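Local coordinates for protein xylulose kinase (Escherichia coli, PDB 2ITM) that phosphorylates D-xylulose with ATP to give D-xylulose 5-phosphate, and acts less efficiently on 1-deoxy-D-xylulose, at residues 416-421 against 450-455; 390-395 against 412-417; 251-256 against 292-297. All blocks are in the same frame, centred on the assembly; numbering follows the deposited sequence.

Contact 1: 416-421 against 450-455; sequences YRTGGD and PLEQSH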
ATOM      1  N   TYR A 416     -31.761  -9.485  -8.467  1.00 30.08           N
ATOM      2  CA  TYR A 416     -31.466  -9.998  -7.144  1.00 27.03           C
ATOM      3  C   TYR A 416     -32.458 -11.065  -6.715  1.00 43.34           C
ATOM      4  O   TYR A 416     -33.662 -10.863  -6.747  1.00 37.91           O
ATOM      5  CB  TYR A 416     -31.435  -8.880  -6.122  1.00 31.83           C
ATOM      6  CG  TYR A 416     -30.978  -9.308  -4.760  1.00 25.11           C
ATOM      7  CD1 TYR A 416     -29.861 -10.097  -4.601  1.00 40.93           C
ATOM      8  CD2 TYR A 416     -31.663  -8.923  -3.633  1.00 32.05           C
ATOM      9  CE1 TYR A 416     -29.443 -10.484  -3.362  1.00 36.30           C
ATOM     10  CE2 TYR A 416     -31.248  -9.304  -2.394  1.00 31.04           C
ATOM     11  CZ  TYR A 416     -30.141 -10.085  -2.261  1.00 38.12           C
ATOM     12  OH  TYR A 416     -29.729 -10.459  -1.011  1.00 40.15           O
ATOM     13  N   ARG A 417     -31.929 -12.206  -6.310  1.00 44.66           N
ATOM     14  CA  ARG A 417     -32.748 -13.273  -5.779  1.00 41.58           C
ATOM     15  C   ARG A 417     -32.167 -13.791  -4.467  1.00 49.74           C
ATOM     16  O   ARG A 417     -30.990 -13.608  -4.194  1.00 48.62           O
ATOM     17  CB  ARG A 417     -32.846 -14.394  -6.804  1.00 49.99           C
ATOM     18  CG  ARG A 417     -33.119 -13.942  -8.213  1.00 32.66           C
ATOM     19  CD  ARG A 417     -33.175 -15.072  -9.202  1.00 35.77           C
ATOM     20  NE  ARG A 417     -33.577 -14.646 -10.531  1.00 46.04           N
ATOM     21  CZ  ARG A 417     -34.827 -14.549 -10.943  1.00 63.53           C
ATOM     22  NH1 ARG A 417     -35.824 -14.835 -10.131  1.00 53.64           N
ATOM     23  NH2 ARG A 417     -35.085 -14.154 -12.173  1.00 51.19           N
ATOM     24  N   THR A 418     -33.005 -14.431  -3.661  1.00 58.10           N
ATOM     25  CA  THR A 418     -32.568 -15.072  -2.427  1.00 46.60           C
ATOM     26  C   THR A 418     -32.513 -16.580  -2.558  1.00 52.78           C
ATOM     27  O   THR A 418     -33.245 -17.166  -3.335  1.00 50.72           O
ATOM     28  CB  THR A 418     -33.507 -14.708  -1.275  1.00 57.09           C
ATOM     29  OG1 THR A 418     -34.795 -14.384  -1.794  1.00 55.73           O
ATOM     30  CG2 THR A 418     -33.062 -13.436  -0.617  1.00 41.17           C
ATOM     31  N   GLY A 419     -31.642 -17.209  -1.783  1.00 54.90           N
ATOM     32  CA  GLY A 419     -31.660 -18.646  -1.659  1.00 52.59           C
ATOM     33  C   GLY A 419     -30.565 -19.334  -2.446  1.00 51.18           C
ATOM     34  O   GLY A 419     -30.660 -20.512  -2.767  1.00 55.04           O
ATOM     35  N   GLY A 420     -29.511 -18.596  -2.745  1.00 45.21           N
ATOM     36  CA  GLY A 420     -28.363 -19.188  -3.344  1.00 57.01           C
ATOM     37  C   GLY A 420     -27.453 -19.723  -2.274  1.00 51.34           C
ATOM     38  O   GLY A 420     -26.318 -20.075  -2.541  1.00 57.77           O
ATOM     39  N   ASP A 421     -27.970 -19.774  -1.056  1.00 62.00           N
ATOM     40  CA  ASP A 421     -27.246 -20.331   0.072  1.00 62.69           C
ATOM     41  C   ASP A 421     -26.935 -21.808  -0.094  1.00 41.53           C
ATOM     42  O   ASP A 421     -25.843 -22.251   0.210  1.00 41.61           O
ATOM     43  CB  ASP A 421     -27.978 -20.054   1.394  1.00 79.03           C
ATOM     44  CG  ASP A 421     -29.431 -20.455   1.355  1.00 82.84           C
ATOM     45  OD1 ASP A 421     -30.177 -19.935   0.510  1.00 79.42           O
ATOM     46  OD2 ASP A 421     -29.933 -21.269   2.149  1.00 64.46           O
ATOM     47  N   PRO A 450     -36.590 -16.971  -6.115  1.00 48.96           N
ATOM     48  CA  PRO A 450     -37.494 -15.837  -5.981  1.00 48.46           C
ATOM     49  C   PRO A 450     -36.825 -14.526  -6.372  1.00 49.52           C
ATOM     50  O   PRO A 450     -35.805 -14.161  -5.797  1.00 39.39           O
ATOM     51  CB  PRO A 450     -37.821 -15.843  -4.498  1.00 51.38           C
ATOM     52  CG  PRO A 450     -37.224 -17.101  -3.954  1.00 55.40           C
ATOM     53  CD  PRO A 450     -36.844 -17.978  -5.083  1.00 53.98           C
ATOM     54  N   LEU A 451     -37.420 -13.844  -7.342  1.00 42.59           N
ATOM     55  CA  LEU A 451     -37.054 -12.482  -7.691  1.00 47.67           C
ATOM     56  C   LEU A 451     -37.322 -11.477  -6.581  1.00 51.43           C
ATOM     57  O   LEU A 451     -38.460 -11.228  -6.218  1.00 51.45           O
ATOM     58  CB  LEU A 451     -37.759 -12.053  -8.969  1.00 48.62           C
ATOM     59  CG  LEU A 451     -36.873 -11.387 -10.017  1.00 63.71           C
ATOM     60  CD1 LEU A 451     -37.677 -10.554 -10.991  1.00 61.87           C
ATOM     61  CD2 LEU A 451     -35.809 -10.555  -9.378  1.00 36.28           C
ATOM     62  N   GLU A 452     -36.260 -10.892  -6.055  1.00 46.50           N
ATOM     63  CA  GLU A 452     -36.361  -9.986  -4.936  1.00 36.11           C
ATOM     64  C   GLU A 452     -36.398  -8.530  -5.385  1.00 48.91           C
ATOM     65  O   GLU A 452     -37.180  -7.743  -4.880  1.00 41.07           O
ATOM     66  CB  GLU A 452     -35.195 -10.212  -3.988  1.00 48.78           C
ATOM     67  CG  GLU A 452     -35.393  -9.627  -2.608  1.00 52.72           C
ATOM     68  CD  GLU A 452     -36.644 -10.136  -1.931  1.00 83.90           C
ATOM     69  OE1 GLU A 452     -36.701 -11.336  -1.623  1.00 49.08           O
ATOM     70  OE2 GLU A 452     -37.571  -9.334  -1.707  1.00 70.26           O
ATOM     71  N   GLN A 453     -35.545  -8.188  -6.342  1.00 45.69           N
ATOM     72  CA  GLN A 453     -35.469  -6.837  -6.883  1.00 42.20           C
ATOM     73  C   GLN A 453     -34.659  -6.822  -8.169  1.00 46.77           C
ATOM     74  O   GLN A 453     -33.617  -7.452  -8.259  1.00 42.21           O
ATOM     75  CB  GLN A 453     -34.843  -5.870  -5.871  1.00 52.24           C
ATOM     76  CG  GLN A 453     -34.722  -4.423  -6.377  1.00 27.32           C
ATOM     77  CD  GLN A 453     -34.098  -3.473  -5.386  1.00 37.60           C
ATOM     78  OE1 GLN A 453     -33.514  -3.892  -4.402  1.00 47.19           O
ATOM     79  NE2 GLN A 453     -34.220  -2.189  -5.650  1.00 45.38           N
ATOM     80  N   SER A 454     -35.150  -6.095  -9.158  1.00 35.89           N
ATOM     81  CA  SER A 454     -34.476  -5.979 -10.432  1.00 46.91           C
ATOM     82  C   SER A 454     -33.871  -4.577 -10.628  1.00 44.29           C
ATOM     83  O   SER A 454     -34.566  -3.579 -10.557  1.00 39.13           O
ATOM     84  CB  SER A 454     -35.440  -6.284 -11.565  1.00 44.93           C
ATOM     85  OG  SER A 454     -35.284  -7.604 -12.025  1.00 56.74           O
ATOM     86  N   HIS A 455     -32.572  -4.533 -10.887  1.00 37.19           N
ATOM     87  CA  HIS A 455     -31.851  -3.280 -10.986  1.00 31.67           C
ATOM     88  C   HIS A 455     -31.551  -2.912 -12.418  1.00 33.06           C
ATOM     89  O   HIS A 455     -30.784  -3.580 -13.081  1.00 41.06           O
ATOM     90  CB  HIS A 455     -30.564  -3.350 -10.200  1.00 32.21           C
ATOM     91  CG  HIS A 455     -30.765  -3.494  -8.731  1.00 26.60           C
ATOM     92  ND1 HIS A 455     -30.746  -2.421  -7.872  1.00 22.98           N
ATOM     93  CD2 HIS A 455     -30.979  -4.585  -7.965  1.00 23.57           C
ATOM     94  CE1 HIS A 455     -30.945  -2.842  -6.641  1.00 32.89           C
ATOM     95  NE2 HIS A 455     -31.090  -4.151  -6.670  1.00 41.74           N
TER
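Two backbone N-H groups grip the carbonyl oxygen of Tyr416, and this double acceptance marks a classic beta bulge in the antiparallel pairing of strand 414-417 with strand 451-455. The shorter bond runs from Glu452 N to Tyr416 O at 2.7 Å, nearly in line with the carbonyl. Gln453 N reaches the same oxygen at 3.3 Å from a more bent direction, tilted 22° out of the carbonyl plane. Tyr416 N in turn donates to Gln453 O at 2.8 Å, completing the hydrogen-bonded pair. Beyond it the register slips by one residue, and Arg417 faces Leu451 in a non-hydrogen-bonded pair.

The extra residue of the bulge lets Glu452 turn its CB toward the neighbouring strand. Its side chain runs alongside that of Tyr416, both pointing the same way, with CB 3.8 Å from ring atom CD2 of Tyr416. Tyr416 and Gln453 share a face of the sheet; with CG of Tyr416 anti to the backbone N (chi1 -173°), the ring lies alongside Glu452, and Arg403 of helix 400-410 makes a cation-pi contact with it and also bonds Gln453 OE1. Strand 451-455 is the outermost of its sheet within the chain, and much of this contact lies at the surface.

On the Leu451 side, the extended Arg417 chain lays its guanidinium beside the leucine, whose CG sits over one face of the group, 3.9 Å from CZ of Arg417. Close to the backbone, Pro450 O receives a CA-H...O contact from Arg417 CA at 3.2 Å.

Contact 2: 390-395 against 412-417; sequences VTLIGG and QQLDYR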
ATOM      1  N   VAL A 390     -28.748 -10.638 -15.609  1.00 28.04           N
ATOM      2  CA  VAL A 390     -27.834 -11.430 -14.843  1.00 33.96           C
ATOM      3  C   VAL A 390     -28.393 -11.673 -13.455  1.00 25.46           C
ATOM      4  O   VAL A 390     -28.647 -10.752 -12.719  1.00 34.38           O
ATOM      5  CB  VAL A 390     -26.460 -10.766 -14.769  1.00 20.17           C
ATOM      6  CG1 VAL A 390     -25.598 -11.431 -13.741  1.00 44.07           C
ATOM      7  CG2 VAL A 390     -25.799 -10.796 -16.108  1.00 28.30           C
ATOM      8  N   THR A 391     -28.592 -12.937 -13.138  1.00 34.10           N
ATOM      9  CA  THR A 391     -28.907 -13.332 -11.802  1.00 34.33           C
ATOM     10  C   THR A 391     -27.806 -13.055 -10.825  1.00 32.28           C
ATOM     11  O   THR A 391     -26.666 -13.419 -11.046  1.00 38.97           O
ATOM     12  CB  THR A 391     -29.349 -14.791 -11.748  1.00 43.72           C
ATOM     13  OG1 THR A 391     -30.758 -14.861 -11.929  1.00 29.49           O
ATOM     14  CG2 THR A 391     -29.182 -15.332 -10.366  1.00 26.28           C
ATOM     15  N   LEU A 392     -28.156 -12.417  -9.730  1.00 34.36           N
ATOM     16  CA  LEU A 392     -27.181 -11.930  -8.786  1.00 21.01           C
ATOM     17  C   LEU A 392     -27.482 -12.523  -7.420  1.00 41.58           C
ATOM     18  O   LEU A 392     -28.501 -12.262  -6.839  1.00 36.29           O
ATOM     19  CB  LEU A 392     -27.233 -10.411  -8.750  1.00 32.11           C
ATOM     20  CG  LEU A 392     -26.189  -9.623  -7.982  1.00 41.14           C
ATOM     21  CD1 LEU A 392     -24.778  -9.948  -8.396  1.00 60.24           C
ATOM     22  CD2 LEU A 392     -26.456  -8.175  -8.133  1.00 36.84           C
ATOM     23  N   ILE A 393     -26.566 -13.344  -6.929  1.00 36.98           N
ATOM     24  CA  ILE A 393     -26.735 -13.998  -5.649  1.00 31.87           C
ATOM     25  C   ILE A 393     -25.448 -14.004  -4.843  1.00 35.44           C
ATOM     26  O   ILE A 393     -24.393 -13.653  -5.347  1.00 32.51           O
ATOM     27  CB  ILE A 393     -27.245 -15.425  -5.836  1.00 41.36           C
ATOM     28  CG1 ILE A 393     -26.310 -16.212  -6.739  1.00 35.82           C
ATOM     29  CG2 ILE A 393     -28.647 -15.424  -6.399  1.00 37.39           C
ATOM     30  CD1 ILE A 393     -26.255 -17.613  -6.422  1.00 36.51           C
ATOM     31  N   GLY A 394     -25.558 -14.415  -3.585  1.00 36.46           N
ATOM     32  CA  GLY A 394     -24.420 -14.505  -2.697  1.00 28.60           C
ATOM     33  C   GLY A 394     -24.432 -13.390  -1.681  1.00 37.44           C
ATOM     34  O   GLY A 394     -25.120 -12.404  -1.860  1.00 36.64           O
ATOM     35  N   GLY A 395     -23.666 -13.551  -0.613  1.00 36.84           N
ATOM     36  CA  GLY A 395     -23.630 -12.580   0.458  1.00 52.17           C
ATOM     37  C   GLY A 395     -23.128 -11.213   0.043  1.00 53.70           C
ATOM     38  O   GLY A 395     -23.568 -10.205   0.576  1.00 55.94           O
ATOM     39  N   GLN A 412     -25.715  -3.420 -17.073  1.00 38.22           N
ATOM     40  CA  GLN A 412     -26.378  -4.704 -17.048  1.00 28.87           C
ATOM     41  C   GLN A 412     -27.523  -4.696 -16.063  1.00 32.95           C
ATOM     42  O   GLN A 412     -27.386  -4.220 -14.954  1.00 30.06           O
ATOM     43  CB  GLN A 412     -25.380  -5.773 -16.650  1.00 35.28           C
ATOM     44  CG  GLN A 412     -25.628  -7.098 -17.265  1.00 40.73           C
ATOM     45  CD  GLN A 412     -25.305  -7.120 -18.728  1.00 54.61           C
ATOM     46  OE1 GLN A 412     -24.368  -6.469 -19.167  1.00 51.63           O
ATOM     47  NE2 GLN A 412     -26.092  -7.884 -19.492  1.00 60.26           N
ATOM     48  N   GLN A 413     -28.664  -5.229 -16.476  1.00 34.71           N
ATOM     49  CA  GLN A 413     -29.762  -5.469 -15.553  1.00 39.83           C
ATOM     50  C   GLN A 413     -29.449  -6.593 -14.570  1.00 29.54           C
ATOM     51  O   GLN A 413     -29.212  -7.731 -14.960  1.00 36.31           O
ATOM     52  CB  GLN A 413     -31.045  -5.778 -16.314  1.00 39.14           C
ATOM     53  CG  GLN A 413     -32.202  -6.190 -15.414  1.00 62.23           C
ATOM     54  CD  GLN A 413     -33.461  -6.524 -16.175  1.00 43.95           C
ATOM     55  OE1 GLN A 413     -33.994  -7.620 -16.054  1.00 56.51           O
ATOM     56  NE2 GLN A 413     -33.942  -5.582 -16.949  1.00 44.94           N
ATOM     57  N   LEU A 414     -29.451  -6.279 -13.286  1.00 43.74           N
ATOM     58  CA  LEU A 414     -29.126  -7.284 -12.277  1.00 43.05           C
ATOM     59  C   LEU A 414     -30.331  -7.704 -11.448  1.00 42.58           C
ATOM     60  O   LEU A 414     -30.884  -6.915 -10.687  1.00 38.44           O
ATOM     61  CB  LEU A 414     -27.978  -6.776 -11.388  1.00 42.97           C
ATOM     62  CG  LEU A 414     -26.763  -6.212 -12.112  1.00 26.65           C
ATOM     63  CD1 LEU A 414     -25.768  -5.674 -11.159  1.00 16.48           C
ATOM     64  CD2 LEU A 414     -26.186  -7.230 -13.006  1.00 30.59           C
ATOM     65  N   ASP A 415     -30.721  -8.961 -11.605  1.00 41.37           N
ATOM     66  CA  ASP A 415     -31.853  -9.551 -10.894  1.00 31.06           C
ATOM     67  C   ASP A 415     -31.411 -10.151  -9.555  1.00 28.30           C
ATOM     68  O   ASP A 415     -30.764 -11.222  -9.513  1.00 36.69           O
ATOM     69  CB  ASP A 415     -32.474 -10.680 -11.704  1.00 29.44           C
ATOM     70  CG  ASP A 415     -33.146 -10.202 -12.973  1.00 43.35           C
ATOM     71  OD1 ASP A 415     -33.682  -9.085 -12.983  1.00 36.14           O
ATOM     72  OD2 ASP A 415     -33.156 -10.955 -13.958  1.00 33.83           O
ATOM     73  N   TYR A 416     -31.761  -9.485  -8.467  1.00 30.08           N
ATOM     74  CA  TYR A 416     -31.466  -9.998  -7.144  1.00 27.03           C
ATOM     75  C   TYR A 416     -32.458 -11.065  -6.715  1.00 43.34           C
ATOM     76  O   TYR A 416     -33.662 -10.863  -6.747  1.00 37.91           O
ATOM     77  CB  TYR A 416     -31.435  -8.880  -6.122  1.00 31.83           C
ATOM     78  CG  TYR A 416     -30.978  -9.308  -4.760  1.00 25.11           C
ATOM     79  CD1 TYR A 416     -29.861 -10.097  -4.601  1.00 40.93           C
ATOM     80  CD2 TYR A 416     -31.663  -8.923  -3.633  1.00 32.05           C
ATOM     81  CE1 TYR A 416     -29.443 -10.484  -3.362  1.00 36.30           C
ATOM     82  CE2 TYR A 416     -31.248  -9.304  -2.394  1.00 31.04           C
ATOM     83  CZ  TYR A 416     -30.141 -10.085  -2.261  1.00 38.12           C
ATOM     84  OH  TYR A 416     -29.729 -10.459  -1.011  1.00 40.15           O
ATOM     85  N   ARG A 417     -31.929 -12.206  -6.310  1.00 44.66           N
ATOM     86  CA  ARG A 417     -32.748 -13.273  -5.779  1.00 41.58           C
ATOM     87  C   ARG A 417     -32.167 -13.791  -4.467  1.00 49.74           C
ATOM     88  O   ARG A 417     -30.990 -13.608  -4.194  1.00 48.62           O
ATOM     89  CB  ARG A 417     -32.846 -14.394  -6.804  1.00 49.99           C
ATOM     90  CG  ARG A 417     -33.119 -13.942  -8.213  1.00 32.66           C
ATOM     91  CD  ARG A 417     -33.175 -15.072  -9.202  1.00 35.77           C
ATOM     92  NE  ARG A 417     -33.577 -14.646 -10.531  1.00 46.04           N
ATOM     93  CZ  ARG A 417     -34.827 -14.549 -10.943  1.00 63.53           C
ATOM     94  NH1 ARG A 417     -35.824 -14.835 -10.131  1.00 53.64           N
ATOM     95  NH2 ARG A 417     -35.085 -14.154 -12.173  1.00 51.19           N
TER
HETATM   96  O   HOH W   1     -28.579 -14.230  -2.532  1.00 44.01           O
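Val390 N donates an almost straight bond to Gln413 O at 3.0 Å, the first rung between strands 390-393 and 414-417, which lie parallel in the sheet and are joined through helix 400-410 as a beta-alpha-beta unit. Asp415 uses both its backbone groups on the partner strand: its N donates to Val390 O, and its O accepts from Leu392 N at 2.9 Å, with the donor tilted 34° from the carbonyl plane. The ladder then opens: Arg417 N to Leu392 O, at 3.5 Å, is weak. That carbonyl oxygen also lies at the edge of the Tyr416 ring, near its plane. Past the last rung a water takes over, accepting from Gly394 N and donating to Arg417 O.

Apolar contacts fill the face carrying Val390, Leu392 and Leu414. The two methyl branches of Leu414 divide the work: CD2 touches Val390 CB, while CD1 and CB meet Leu392 CD2, the CB contact being 3.9 Å. Helix 400-410 packs on this face through Leu406 and Ala407, which touch Leu414.

The polar side-chain contacts lie on the opposite face. The Arg417 chain crosses Thr391 at about a right angle. CG of Arg417 lies anti to the carbonyl carbon (chi1 -45°), and the extended chain beyond it brings NE within 3.2 Å of Thr391 OG1, to which it donates a hydrogen bond. An alanine at Arg417 would probably leave the Thr391 hydroxyl without its guanidinium donor. As built, OG1 of Thr391 lies only 13° out of the guanidinium plane.

Contact 3: 251-256 against 292-297; sequences LSLGTS and LSAASC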
ATOM      1  N   LEU A 251     -24.109 -14.287 -11.501  1.00 19.22           N
ATOM      2  CA  LEU A 251     -22.909 -13.809 -10.844  1.00 30.05           C
ATOM      3  C   LEU A 251     -22.992 -14.064  -9.356  1.00 27.42           C
ATOM      4  O   LEU A 251     -23.856 -13.531  -8.683  1.00 22.56           O
ATOM      5  CB  LEU A 251     -22.705 -12.317 -11.103  1.00 29.14           C
ATOM      6  CG  LEU A 251     -21.587 -11.587 -10.366  1.00 33.26           C
ATOM      7  CD1 LEU A 251     -20.230 -12.071 -10.800  1.00 26.43           C
ATOM      8  CD2 LEU A 251     -21.696 -10.107 -10.580  1.00 40.01           C
ATOM      9  N   SER A 252     -22.096 -14.895  -8.850  1.00 22.46           N
ATOM     10  CA  SER A 252     -22.109 -15.208  -7.439  1.00 28.25           C
ATOM     11  C   SER A 252     -21.098 -14.389  -6.676  1.00 34.04           C
ATOM     12  O   SER A 252     -19.903 -14.602  -6.785  1.00 31.46           O
ATOM     13  CB  SER A 252     -21.916 -16.691  -7.181  1.00 46.95           C
ATOM     14  OG  SER A 252     -22.039 -16.989  -5.806  1.00 42.90           O
ATOM     15  N   LEU A 253     -21.606 -13.449  -5.898  1.00 28.86           N
ATOM     16  CA  LEU A 253     -20.781 -12.666  -5.011  1.00 34.93           C
ATOM     17  C   LEU A 253     -20.695 -13.331  -3.645  1.00 37.26           C
ATOM     18  O   LEU A 253     -20.897 -12.701  -2.624  1.00 47.43           O
ATOM     19  CB  LEU A 253     -21.328 -11.245  -4.906  1.00 48.24           C
ATOM     20  CG  LEU A 253     -21.955 -10.651  -6.168  1.00 47.72           C
ATOM     21  CD1 LEU A 253     -22.912  -9.569  -5.823  1.00 61.26           C
ATOM     22  CD2 LEU A 253     -20.916 -10.126  -7.095  1.00 34.20           C
ATOM     23  N   GLY A 254     -20.397 -14.618  -3.654  1.00 39.32           N
ATOM     24  CA  GLY A 254     -20.310 -15.391  -2.439  1.00 40.95           C
ATOM     25  C   GLY A 254     -18.889 -15.486  -1.940  1.00 46.33           C
ATOM     26  O   GLY A 254     -18.051 -14.661  -2.271  1.00 50.39           O
ATOM     27  N   THR A 255     -18.623 -16.504  -1.140  1.00 42.87           N
ATOM     28  CA  THR A 255     -17.288 -16.738  -0.629  1.00 46.58           C
ATOM     29  C   THR A 255     -16.402 -17.251  -1.730  1.00 56.24           C
ATOM     30  O   THR A 255     -15.186 -17.185  -1.640  1.00 59.90           O
ATOM     31  CB  THR A 255     -17.336 -17.763   0.488  1.00 64.20           C
ATOM     32  OG1 THR A 255     -17.959 -18.957   0.008  1.00 69.76           O
ATOM     33  CG2 THR A 255     -18.259 -17.295   1.607  1.00 69.60           C
ATOM     34  N   SER A 256     -17.022 -17.767  -2.777  1.00 45.34           N
ATOM     35  CA  SER A 256     -16.297 -18.081  -3.980  1.00 47.24           C
ATOM     36  C   SER A 256     -16.950 -17.420  -5.167  1.00 38.28           C
ATOM     37  O   SER A 256     -18.107 -17.665  -5.450  1.00 44.83           O
ATOM     38  CB  SER A 256     -16.235 -19.585  -4.178  1.00 57.44           C
ATOM     39  OG  SER A 256     -17.274 -20.016  -5.021  1.00 63.59           O
ATOM     40  N   LEU A 292     -13.693 -12.218  -8.466  1.00 36.43           N
ATOM     41  CA  LEU A 292     -13.512 -11.776  -7.094  1.00 31.57           C
ATOM     42  C   LEU A 292     -14.687 -12.247  -6.244  1.00 25.42           C
ATOM     43  O   LEU A 292     -15.805 -12.352  -6.717  1.00 31.50           O
ATOM     44  CB  LEU A 292     -13.317 -10.259  -6.996  1.00 29.70           C
ATOM     45  CG  LEU A 292     -12.029  -9.666  -7.548  1.00 26.12           C
ATOM     46  CD1 LEU A 292     -12.259  -8.270  -8.018  1.00 39.35           C
ATOM     47  CD2 LEU A 292     -10.895  -9.715  -6.561  1.00 31.38           C
ATOM     48  N   SER A 293     -14.398 -12.529  -4.985  1.00 35.95           N
ATOM     49  CA  SER A 293     -15.426 -12.726  -3.986  1.00 35.68           C
ATOM     50  C   SER A 293     -15.860 -11.371  -3.455  1.00 30.58           C
ATOM     51  O   SER A 293     -15.307 -10.878  -2.498  1.00 42.19           O
ATOM     52  CB  SER A 293     -14.909 -13.589  -2.839  1.00 49.16           C
ATOM     53  OG  SER A 293     -14.284 -14.752  -3.325  1.00 58.43           O
ATOM     54  N   ALA A 294     -16.858 -10.783  -4.098  1.00 49.71           N
ATOM     55  CA  ALA A 294     -17.355  -9.466  -3.728  1.00 33.71           C
ATOM     56  C   ALA A 294     -17.769  -9.490  -2.272  1.00 46.68           C
ATOM     57  O   ALA A 294     -17.749  -8.476  -1.588  1.00 50.77           O
ATOM     58  CB  ALA A 294     -18.516  -9.119  -4.573  1.00 44.12           C
ATOM     59  N   ALA A 295     -18.153 -10.672  -1.810  1.00 51.14           N
ATOM     60  CA  ALA A 295     -18.483 -10.906  -0.418  1.00 55.17           C
ATOM     61  C   ALA A 295     -17.246 -10.736   0.454  1.00 46.99           C
ATOM     62  O   ALA A 295     -17.225  -9.934   1.373  1.00 39.02           O
ATOM     63  CB  ALA A 295     -19.082 -12.274  -0.233  1.00 48.48           C
ATOM     64  N   SER A 296     -16.231 -11.531   0.156  1.00 34.31           N
ATOM     65  CA  SER A 296     -15.025 -11.512   0.953  1.00 46.24           C
ATOM     66  C   SER A 296     -14.230 -10.231   0.732  1.00 52.52           C
ATOM     67  O   SER A 296     -13.213 -10.018   1.390  1.00 61.49           O
ATOM     68  CB  SER A 296     -14.183 -12.761   0.667  1.00 47.71           C
ATOM     69  OG  SER A 296     -12.811 -12.474   0.869  1.00 64.07           O
ATOM     70  N   CYS A 297     -14.704  -9.376  -0.161  1.00 53.22           N
ATOM     71  CA  CYS A 297     -14.090  -8.067  -0.352  1.00 50.74           C
ATOM     72  C   CYS A 297     -14.790  -7.004   0.491  1.00 53.76           C
ATOM     73  O   CYS A 297     -14.164  -6.341   1.306  1.00 45.86           O
ATOM     74  CB  CYS A 297     -14.093  -7.681  -1.828  1.00 44.76           C
ATOM     75  SG  CYS A 297     -12.759  -8.408  -2.805  1.00 56.64           S
TER
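Leu253 and Gly254 run past Ala294 and Ala295 with CA atoms about 5 Å apart (4.9 Å from Leu253 CA to Ala294 CA), where strand 249-253 gives way to a loop beside the first turn of helix 294-304. Leu253 is the centre of an inverse gamma turn, closed by a weak bond from Gly254 N to Ser252 O, and this sharp bend presents successive carbonyl groups to the helix start.

Small side chains make the close approach possible. The methyl of Ala295 is pressed tightly against two of those carbonyls, 3.0 Å from Leu253 O and 3.3 Å from Gly254 O. Ala294 CB meets the leucine side chain instead, at 3.5 Å from Leu253 CB and 3.6 Å from Leu253 CD2. CG of Leu253 stands anti to its carbonyl carbon, beside the backbone N (chi1 -35°), which leaves CD2 against the alanine methyl. Trp402 of helix 400-410 touches both Leu253 and Ala294, and Leu373 of helix 358-381 adds to the apolar packing round the leucine.

Ser293 occupies the N-cap position, but its side chain makes no capping bond. Its OG lies 3.1 Å from Thr255 O, a possible hydrogen bond that is not settled, and its CB rests against Gly254 O.

At the far end of the helix segment, Cys297 packs on His354 of the second subunit. The side chain of Ser256 is about 7 Å from bound D-xylulose and equally far from that of Asp233, the probable proton acceptor, so the loop after strand 249-253, packed on the start of helix 294-304 in the C-terminal FGGY domain, comes near the sugar site at Ser256.

From the N terminus, contact 3 comes first: it closes a loop of beta strands, bringing the start of helix 294-304 back to the end of strand 249-253. Contact 2 follows, closing the short helical crossover between strands 390-393 and 414-417. Contact 1 opens on strand 414-417, where contact 2 ends, and closes a mostly helical connection to strand 451-455. Contact 3 closes before the others open, contacts 2 and 1 overlap at Tyr416 and Arg417, and none nests in another. In space one sheet joins them, in the order 249-253, 390-393, 414-417, 451-455. Leu251 and Leu253 bond to strand 390-393, linking contacts 3 and 2, while His455 N probably bonds Leu414 O between contacts 1 and 2.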